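Local coordinates for protein polyporopepsin (Irpex lacteus, PDB 1WKR) that cleaves peptide bonds of proteins with broad specificity as a pepsin-like aspartic endopeptidase and clots milk, at residues 3-14 with 150-161; 105-113 with 184-192. All blocks are in the same frame, centred on the assembly; numbering follows the deposited sequence.

Contact 1: 3-14 with 150-161; sequences GSVPATNQLVDY and TTSESSTNGELT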
loop_
_atom_site.group_PDB
_atom_site.type_symbol
_atom_site.label_atom_id
_atom_site.label_comp_id
_atom_site.label_asym_id
_atom_site.label_seq_id
_atom_site.Cartn_x
_atom_site.Cartn_y
_atom_site.Cartn_z
ATOM N N GLY A 3 1.283 -3.522 -19.343
ATOM C CA GLY A 3 -0.174 -3.358 -19.336
ATOM C C GLY A 3 -0.605 -2.791 -18.018
ATOM O O GLY A 3 0.071 -2.950 -16.972
ATOM N N SER A 4 -1.748 -2.144 -18.043
ATOM C CA SER A 4 -2.343 -1.457 -16.846
ATOM C C SER A 4 -3.615 -2.093 -16.465
ATOM O O SER A 4 -4.340 -2.763 -17.277
ATOM C CB SER A 4 -2.477 -0.026 -17.059
ATOM O OG SER A 4 -1.251 0.693 -17.247
ATOM N N VAL A 5 -4.075 -1.844 -15.233
ATOM C CA VAL A 5 -5.389 -2.205 -14.710
ATOM C C VAL A 5 -5.917 -1.079 -13.887
ATOM O O VAL A 5 -5.145 -0.481 -13.084
ATOM C CB VAL A 5 -5.422 -3.526 -13.976
ATOM C CG1 VAL A 5 -4.589 -3.514 -12.839
ATOM C CG2 VAL A 5 -6.718 -3.953 -13.592
ATOM N N PRO A 6 -7.153 -0.666 -13.990
ATOM C CA PRO A 6 -7.719 0.411 -13.094
ATOM C C PRO A 6 -7.812 -0.123 -11.699
ATOM O O PRO A 6 -7.915 -1.303 -11.453
ATOM C CB PRO A 6 -9.129 0.646 -13.692
ATOM C CG PRO A 6 -9.122 -0.013 -14.987
ATOM C CD PRO A 6 -8.183 -1.160 -14.970
ATOM N N ALA A 7 -7.780 0.811 -10.752
ATOM C CA ALA A 7 -7.893 0.456 -9.318
ATOM C C ALA A 7 -8.897 1.430 -8.670
ATOM O O ALA A 7 -8.997 2.608 -9.022
ATOM C CB ALA A 7 -6.511 0.585 -8.646
ATOM N N THR A 8 -9.612 0.898 -7.708
ATOM C CA THR A 8 -10.696 1.604 -7.069
ATOM C C THR A 8 -10.363 1.936 -5.621
ATOM O O THR A 8 -9.957 1.086 -4.849
ATOM C CB THR A 8 -11.970 0.766 -7.097
ATOM O OG1 THR A 8 -12.320 0.559 -8.482
ATOM C CG2 THR A 8 -13.143 1.467 -6.519
ATOM N N ASN A 9 -10.533 3.232 -5.297
ATOM C CA ASN A 9 -10.273 3.770 -3.965
ATOM C C ASN A 9 -11.435 3.433 -3.083
ATOM O O ASN A 9 -12.563 3.954 -3.324
ATOM C CB ASN A 9 -10.079 5.281 -4.101
ATOM C CG ASN A 9 -9.591 5.933 -2.845
ATOM O OD1 ASN A 9 -10.012 5.580 -1.744
ATOM N ND2 ASN A 9 -8.710 6.931 -2.961
ATOM N N GLN A 10 -11.234 2.633 -2.047
ATOM C CA GLN A 10 -12.250 2.280 -1.041
ATOM C C GLN A 10 -11.941 2.961 0.288
ATOM O O GLN A 10 -12.306 2.451 1.350
ATOM C CB GLN A 10 -12.357 0.757 -0.848
ATOM C CG GLN A 10 -12.719 0.013 -2.136
ATOM C CD GLN A 10 -13.101 -1.455 -1.935
ATOM O OE1 GLN A 10 -13.985 -1.922 -2.666
ATOM N NE2 GLN A 10 -12.489 -2.111 -0.984
ATOM N N LEU A 11 -11.217 4.074 0.246
ATOM C CA LEU A 11 -10.942 4.976 1.373
ATOM C C LEU A 11 -9.880 4.418 2.286
ATOM O O LEU A 11 -8.873 5.114 2.586
ATOM C CB LEU A 11 -12.223 5.291 2.234
ATOM C CG LEU A 11 -13.409 5.731 1.429
ATOM C CD1 LEU A 11 -14.562 6.114 2.390
ATOM C CD2 LEU A 11 -13.103 6.846 0.448
ATOM N N VAL A 12 -10.025 3.191 2.744
ATOM C CA VAL A 12 -9.022 2.534 3.603
ATOM C C VAL A 12 -8.048 1.696 2.804
ATOM O O VAL A 12 -6.997 1.281 3.316
ATOM C CB VAL A 12 -9.668 1.734 4.752
ATOM C CG1 VAL A 12 -10.488 2.704 5.672
ATOM C CG2 VAL A 12 -10.575 0.617 4.280
ATOM N N ASP A 13 -8.413 1.338 1.578
ATOM C CA ASP A 13 -7.554 0.502 0.709
ATOM C C ASP A 13 -7.932 0.775 -0.715
ATOM O O ASP A 13 -8.952 1.449 -0.969
ATOM C CB ASP A 13 -7.695 -1.003 1.085
ATOM C CG ASP A 13 -9.131 -1.469 1.019
ATOM O OD1 ASP A 13 -9.752 -1.402 -0.006
ATOM O OD2 ASP A 13 -9.591 -2.011 2.105
ATOM N N TYR A 14 -7.125 0.277 -1.648
ATOM C CA TYR A 14 -7.485 0.207 -3.067
ATOM C C TYR A 14 -7.644 -1.259 -3.456
ATOM O O TYR A 14 -6.921 -2.129 -2.942
ATOM C CB TYR A 14 -6.340 0.777 -3.962
ATOM C CG TYR A 14 -6.533 2.243 -4.299
ATOM C CD1 TYR A 14 -6.120 3.251 -3.400
ATOM C CD2 TYR A 14 -7.065 2.622 -5.520
ATOM C CE1 TYR A 14 -6.294 4.617 -3.739
ATOM C CE2 TYR A 14 -7.194 3.947 -5.869
ATOM C CZ TYR A 14 -6.782 4.938 -4.985
ATOM O OH TYR A 14 -6.904 6.262 -5.330
ATOM N N THR A 150 -9.773 11.294 -2.954
ATOM C CA THR A 150 -11.162 10.958 -3.273
ATOM C C THR A 150 -12.153 11.820 -2.431
ATOM O O THR A 150 -11.811 12.256 -1.334
ATOM C CB THR A 150 -11.343 9.525 -3.057
ATOM O OG1 THR A 150 -12.670 9.166 -3.580
ATOM C CG2 THR A 150 -11.352 9.097 -1.590
ATOM N N THR A 151 -13.333 11.992 -3.021
ATOM C CA THR A 151 -14.503 12.609 -2.286
ATOM C C THR A 151 -15.662 11.686 -2.534
ATOM O O THR A 151 -16.837 12.180 -2.277
ATOM C CB THR A 151 -14.837 14.006 -2.835
ATOM O OG1 THR A 151 -15.104 13.936 -4.202
ATOM C CG2 THR A 151 -13.631 14.996 -2.622
ATOM N N SER A 152 -15.496 10.474 -2.910
ATOM C CA SER A 152 -16.666 9.483 -3.007
ATOM C C SER A 152 -16.310 8.341 -2.277
ATOM O O SER A 152 -15.211 7.939 -1.871
ATOM C CB SER A 152 -16.887 9.238 -4.538
ATOM O OG SER A 152 -17.342 10.372 -5.159
ATOM N N GLU A 153 -17.408 7.470 -1.997
ATOM C CA GLU A 153 -17.073 6.244 -1.169
ATOM C C GLU A 153 -16.332 5.281 -1.954
ATOM O O GLU A 153 -15.609 4.412 -1.378
ATOM C CB GLU A 153 -18.483 5.589 -0.881
ATOM C CG GLU A 153 -19.385 6.488 -0.020
ATOM C CD GLU A 153 -18.977 6.574 1.305
ATOM O OE1 GLU A 153 -18.541 5.610 2.065
ATOM O OE2 GLU A 153 -19.270 7.681 1.978
ATOM N N SER A 154 -16.458 5.185 -3.320
ATOM C CA SER A 154 -15.798 4.178 -4.088
ATOM C C SER A 154 -15.531 4.833 -5.445
ATOM O O SER A 154 -16.536 5.400 -6.091
ATOM C CB SER A 154 -16.792 2.940 -4.380
ATOM O OG SER A 154 -16.176 2.042 -5.196
ATOM N N SER A 155 -14.324 5.237 -5.768
ATOM C CA SER A 155 -13.969 5.932 -6.965
ATOM C C SER A 155 -12.898 5.191 -7.699
ATOM O O SER A 155 -11.806 4.926 -7.130
ATOM C CB SER A 155 -13.418 7.326 -6.609
ATOM O OG SER A 155 -14.303 8.197 -5.864
ATOM N N THR A 156 -13.146 4.810 -8.926
ATOM C CA THR A 156 -12.138 4.121 -9.725
ATOM C C THR A 156 -11.231 5.186 -10.320
ATOM O O THR A 156 -11.359 5.597 -11.462
ATOM C CB THR A 156 -12.779 3.209 -10.826
ATOM O OG1 THR A 156 -13.651 2.299 -10.144
ATOM C CG2 THR A 156 -11.702 2.382 -11.557
ATOM N N ASN A 157 -10.286 5.630 -9.515
ATOM C CA ASN A 157 -9.432 6.781 -9.888
ATOM C C ASN A 157 -7.953 6.411 -9.853
ATOM O O ASN A 157 -7.102 7.292 -10.013
ATOM C CB ASN A 157 -9.705 7.976 -8.991
ATOM C CG ASN A 157 -9.274 7.766 -7.550
ATOM O OD1 ASN A 157 -8.642 6.749 -7.227
ATOM N ND2 ASN A 157 -9.504 8.737 -6.648
ATOM N N GLY A 158 -7.639 5.122 -9.763
ATOM C CA GLY A 158 -6.240 4.642 -9.629
ATOM C C GLY A 158 -5.849 3.761 -10.765
ATOM O O GLY A 158 -6.675 3.373 -11.634
ATOM N N GLU A 159 -4.569 3.384 -10.777
ATOM C CA GLU A 159 -4.032 2.531 -11.864
ATOM C C GLU A 159 -2.837 1.781 -11.370
ATOM O O GLU A 159 -1.990 2.330 -10.668
ATOM C CB GLU A 159 -3.658 3.388 -13.107
ATOM C CG GLU A 159 -3.182 2.537 -14.300
ATOM C CD GLU A 159 -2.803 3.439 -15.408
ATOM O OE1 GLU A 159 -1.716 4.101 -15.321
ATOM O OE2 GLU A 159 -3.497 3.448 -16.419
ATOM N N LEU A 160 -2.742 0.529 -11.751
ATOM C CA LEU A 160 -1.485 -0.279 -11.666
ATOM C C LEU A 160 -0.944 -0.440 -13.042
ATOM O O LEU A 160 -1.709 -0.834 -13.950
ATOM C CB LEU A 160 -1.728 -1.648 -11.042
ATOM C CG LEU A 160 -1.774 -1.666 -9.512
ATOM C CD1 LEU A 160 -2.582 -0.690 -8.820
ATOM C CD2 LEU A 160 -1.929 -3.159 -9.058
ATOM N N THR A 161 0.342 -0.241 -13.237
ATOM C CA THR A 161 0.984 -0.506 -14.553
ATOM C C THR A 161 2.115 -1.481 -14.281
ATOM O O THR A 161 3.035 -1.226 -13.482
ATOM C CB THR A 161 1.538 0.744 -15.219
ATOM O OG1 THR A 161 0.460 1.730 -15.330
ATOM C CG2 THR A 161 2.022 0.459 -16.601
HETATM O O HOH W 1 -2.539 2.954 -19.147
HETATM O O HOH W 2 -13.356 6.611 -3.251
HETATM O O HOH W 3 -15.469 -0.717 -4.731
#

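Contact 2: 105-113 with 184-192; sequences LGVGPVDLT and PASAYWGIN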
loop_
_atom_site.group_PDB
_atom_site.type_symbol
_atom_site.label_atom_id
_atom_site.label_comp_id
_atom_site.label_asym_id
_atom_site.label_seq_id
_atom_site.Cartn_x
_atom_site.Cartn_y
_atom_site.Cartn_z
ATOM N N LEU A 105 -3.962 -8.784 -3.508
ATOM C CA LEU A 105 -3.006 -8.875 -4.627
ATOM C C LEU A 105 -1.612 -8.549 -4.042
ATOM O O LEU A 105 -1.372 -7.398 -3.665
ATOM C CB LEU A 105 -3.361 -7.935 -5.754
ATOM C CG LEU A 105 -2.461 -8.090 -7.005
ATOM C CD1 LEU A 105 -2.836 -9.348 -7.751
ATOM C CD2 LEU A 105 -2.546 -6.898 -7.890
ATOM N N GLY A 106 -0.770 -9.576 -3.903
ATOM C CA GLY A 106 0.488 -9.440 -3.159
ATOM C C GLY A 106 1.604 -9.011 -4.075
ATOM O O GLY A 106 2.130 -9.792 -4.884
ATOM N N VAL A 107 1.932 -7.721 -4.003
ATOM C CA VAL A 107 2.954 -7.088 -4.889
ATOM C C VAL A 107 4.143 -6.546 -4.094
ATOM O O VAL A 107 4.992 -5.841 -4.643
ATOM C CB VAL A 107 2.326 -6.058 -5.844
ATOM C CG1 VAL A 107 1.578 -6.771 -6.982
ATOM C CG2 VAL A 107 1.371 -5.089 -5.121
ATOM N N GLY A 108 4.262 -6.979 -2.842
ATOM C CA GLY A 108 5.493 -6.849 -2.062
ATOM C C GLY A 108 6.581 -7.711 -2.677
ATOM O O GLY A 108 6.365 -8.491 -3.630
ATOM N N PRO A 109 7.792 -7.611 -2.151
ATOM C CA PRO A 109 8.929 -8.428 -2.662
ATOM C C PRO A 109 8.713 -9.882 -2.286
ATOM O O PRO A 109 8.210 -10.230 -1.232
ATOM C CB PRO A 109 10.149 -7.842 -1.942
ATOM C CG PRO A 109 9.668 -6.460 -1.507
ATOM C CD PRO A 109 8.248 -6.679 -1.095
ATOM N N VAL A 110 9.185 -10.772 -3.195
ATOM C CA VAL A 110 8.931 -12.220 -2.990
ATOM C C VAL A 110 9.507 -12.722 -1.702
ATOM O O VAL A 110 8.958 -13.741 -1.172
ATOM C CB VAL A 110 9.482 -13.032 -4.208
ATOM C CG1 VAL A 110 10.973 -12.926 -4.361
ATOM C CG2 VAL A 110 8.979 -14.486 -4.167
ATOM N N ASP A 111 10.539 -12.125 -1.127
ATOM C CA ASP A 111 11.109 -12.655 0.116
ATOM C C ASP A 111 10.131 -12.738 1.234
ATOM O O ASP A 111 10.300 -13.580 2.187
ATOM C CB ASP A 111 12.409 -11.912 0.512
ATOM C CG ASP A 111 12.229 -10.480 0.928
ATOM O OD1 ASP A 111 11.142 -9.911 0.905
ATOM O OD2 ASP A 111 13.222 -9.796 1.277
ATOM N N LEU A 112 9.038 -11.974 1.261
ATOM C CA LEU A 112 8.042 -12.018 2.327
ATOM C C LEU A 112 7.279 -13.331 2.323
ATOM O O LEU A 112 6.641 -13.688 3.285
ATOM C CB LEU A 112 7.074 -10.840 2.255
ATOM C CG LEU A 112 7.707 -9.452 2.435
ATOM C CD1 LEU A 112 6.639 -8.370 2.264
ATOM C CD2 LEU A 112 8.378 -9.280 3.773
ATOM N N THR A 113 7.248 -14.010 1.151
ATOM C CA THR A 113 6.510 -15.316 1.054
ATOM C C THR A 113 7.216 -16.459 1.740
ATOM O O THR A 113 6.576 -17.483 1.962
ATOM C CB THR A 113 6.241 -15.692 -0.441
ATOM O OG1 THR A 113 7.469 -15.963 -1.086
ATOM C CG2 THR A 113 5.502 -14.571 -1.186
ATOM N N PRO A 184 14.305 -4.733 9.591
ATOM C CA PRO A 184 13.555 -5.560 8.597
ATOM C C PRO A 184 12.911 -4.765 7.463
ATOM O O PRO A 184 12.280 -5.422 6.600
ATOM C CB PRO A 184 12.485 -6.233 9.459
ATOM C CG PRO A 184 12.198 -5.226 10.562
ATOM C CD PRO A 184 13.502 -4.509 10.806
ATOM N N ALA A 185 13.033 -3.431 7.406
ATOM C CA ALA A 185 12.444 -2.695 6.267
ATOM C C ALA A 185 12.925 -3.204 4.944
ATOM O O ALA A 185 12.176 -3.193 3.960
ATOM C CB ALA A 185 12.826 -1.215 6.381
ATOM N N SER A 186 14.163 -3.732 4.867
ATOM C CA SER A 186 14.740 -4.251 3.639
ATOM C C SER A 186 13.979 -5.428 3.042
ATOM O O SER A 186 14.196 -5.701 1.826
ATOM C CB SER A 186 16.194 -4.646 3.890
ATOM O OG SER A 186 16.205 -5.714 4.875
ATOM N N ALA A 187 13.150 -6.105 3.795
ATOM C CA ALA A 187 12.374 -7.246 3.259
ATOM C C ALA A 187 11.195 -6.764 2.459
ATOM O O ALA A 187 10.576 -7.528 1.713
ATOM C CB ALA A 187 11.921 -8.114 4.435
ATOM N N TYR A 188 10.738 -5.505 2.681
ATOM C CA TYR A 188 9.567 -4.891 2.031
ATOM C C TYR A 188 10.053 -3.968 0.977
ATOM O O TYR A 188 11.233 -3.977 0.562
ATOM C CB TYR A 188 8.752 -4.175 3.147
ATOM C CG TYR A 188 8.310 -5.007 4.303
ATOM C CD1 TYR A 188 9.261 -5.296 5.368
ATOM C CD2 TYR A 188 7.055 -5.561 4.401
ATOM C CE1 TYR A 188 8.869 -6.117 6.415
ATOM C CE2 TYR A 188 6.708 -6.415 5.458
ATOM C CZ TYR A 188 7.623 -6.635 6.454
ATOM O OH TYR A 188 7.299 -7.491 7.514
ATOM N N TRP A 189 9.161 -3.078 0.483
ATOM C CA TRP A 189 9.606 -1.951 -0.360
ATOM C C TRP A 189 10.101 -0.888 0.598
ATOM O O TRP A 189 9.415 0.092 0.924
ATOM C CB TRP A 189 8.449 -1.454 -1.252
ATOM C CG TRP A 189 8.201 -2.489 -2.345
ATOM C CD1 TRP A 189 7.186 -3.410 -2.395
ATOM C CD2 TRP A 189 9.002 -2.730 -3.487
ATOM N NE1 TRP A 189 7.307 -4.206 -3.532
ATOM C CE2 TRP A 189 8.439 -3.803 -4.198
ATOM C CE3 TRP A 189 10.158 -2.115 -3.995
ATOM C CZ2 TRP A 189 8.979 -4.274 -5.375
ATOM C CZ3 TRP A 189 10.677 -2.570 -5.174
ATOM C CH2 TRP A 189 10.105 -3.634 -5.859
ATOM N N GLY A 190 11.312 -1.149 1.128
ATOM C CA GLY A 190 11.889 -0.342 2.246
ATOM C C GLY A 190 12.818 0.684 1.732
ATOM O O GLY A 190 13.642 0.438 0.834
ATOM N N ILE A 191 12.709 1.882 2.300
ATOM C CA ILE A 191 13.548 3.002 1.927
ATOM C C ILE A 191 14.041 3.711 3.197
ATOM O O ILE A 191 13.505 3.506 4.281
ATOM C CB ILE A 191 12.801 4.034 1.017
ATOM C CG1 ILE A 191 11.643 4.705 1.776
ATOM C CG2 ILE A 191 12.257 3.330 -0.247
ATOM C CD1 ILE A 191 10.999 5.835 1.019
ATOM N N ASN A 192 15.043 4.563 3.025
ATOM C CA ASN A 192 15.430 5.507 4.030
ATOM C C ASN A 192 14.818 6.865 3.772
ATOM O O ASN A 192 14.782 7.290 2.607
ATOM C CB ASN A 192 16.972 5.606 4.065
ATOM C CG ASN A 192 17.599 4.248 4.331
ATOM O OD1 ASN A 192 18.586 3.882 3.521
ATOM N ND2 ASN A 192 17.173 3.511 5.204
#

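Contact 1: 3-14 with 150-161
Ser4 meets Thr161 hydroxyl to hydroxyl, OG to OG1 at 2.8 Å, where the two strands face each other as a non-hydrogen-bonded pair. A water joins Ser4 OG to Glu159 OE2 on the same face. Val5 and Leu160 form a hydrogen-bonded pair, with Val5 N to Leu160 O at 2.9 Å and a matching bond back. Their side chains lie side by side, Val5 CG1 against Leu160 CB. Pro6 CB rests on the methyl CG2 of Thr156. Ala7 faces both Asn157 and Gly158, a classic beta bulge. Ala7 N reaches Gly158 O at 2.9 Å from above the carbonyl plane. Strands 3-9 and 155-161 belong to the antiparallel interdomain sheet known from pepsin-like proteases; 3-9 also pairs with strand 14-20, and 155-162 with 142-146. Past the bulge the register moves by one. Thr8 OG1 and Thr156 OG1 share a hydrogen bond of 2.7 Å. Asn9 N donates to Ser155 O at 2.8 Å. The Asn9 side chain swings back from its own N (chi1 -171°) and lays its amide against Thr150 CG2. OD1 takes the N-H of Leu11 in an Asx turn. ND2 bonds to Glu314 and only weakly to Tyr14 OH. An alanine here would leave Leu11 N without its side-chain acceptor and is likely to let the turn shift, with Glu314 losing a donor. Water links Gln10 OE1 to Ser154 OG, while Gln10 NE2 holds Asp13. Leu11 CD2 packs at 3.5 Å on Thr150 CG2, the two side chains crossing at about a right angle. Tyr14 OH donates to Asn157 OD1 at 2.6 Å. That oxygen lies at the ring edge, ring and amide planes 28° apart. The same hydroxyl accepts from Glu148 N, and Phe147 stacks on the ring.

Contact 2: 105-113 with 184-192
Beside the active-site cleft, Pro109 and Leu112 meet Ala187, Tyr188 and Trp189. Tyr188 lines the site itself: its OH is hydrogen-bonded to the backbone of the bound peptide, and its side chain also packs on a modified side chain of that ligand. On the protein side, Leu112 CD2 lies over one face of the Tyr188 ring, 3.8 Å from the centroid and 15° off the normal, a CH-pi contact. Leu112 CD1 touches the ring at Tyr188 CD2, 3.6 Å away. The side chains cross at about a right angle, with Leu112 CD2 over the ring and Leu112 CD1 past its CD2-CE2 side. Leu112 CD2 also reaches Ala187 CB at 3.8 Å. In this pepsin-family enzyme the segment 105-113 leaves strand 103-106, whose neighbour is the strand 25-32 that ends at catalytic Asp32. Segment 105-113 then turns into 3-10 residues 110-113. Across the contact, a 3-10 segment at 185-187 leads through an inverse gamma turn centred on Trp189 toward strand 190-197. Pro109 CG sits over one face of the Trp189 five-membered ring, 3.9 Å from its centroid, a second CH-pi contact. The Trp189 NE1-H bonds to Val107 O at 3.0 Å, in the carbonyl plane and on a lone pair, with an N-H...O angle of 159°. The bond and the proline probably limit the rotation of the indole. Tyr320 meets the indole edge-to-face. Asp111 CG stands between its backbone N and carbonyl carbon (chi1 68°), which brings OD1 to 2.6 Å from Ala187 O. So short an approach is consistent with a protonated carboxyl group donating to the carbonyl.

How the contacts relate
The centres of contacts 1 and 2 lie about 22 Å apart, on opposite sides of the chain's centre. They still touch: Leu160 CD2 of contact 1 packs on Leu105 CD2 of contact 2 at 4.0 Å. Along the chain their segments alternate. Contact 1 stays a shell away from the catalytic aspartates: its Tyr14 side chain is about 9 Å from that of Asp32 and about 10 Å from that of Asp212. Contact 2 comes closer, with the side chains of Val107 and Asp32, and those of Tyr188 and Asp212, each about 6 Å apart. In contact 2, Tyr188 reaches the bound peptide.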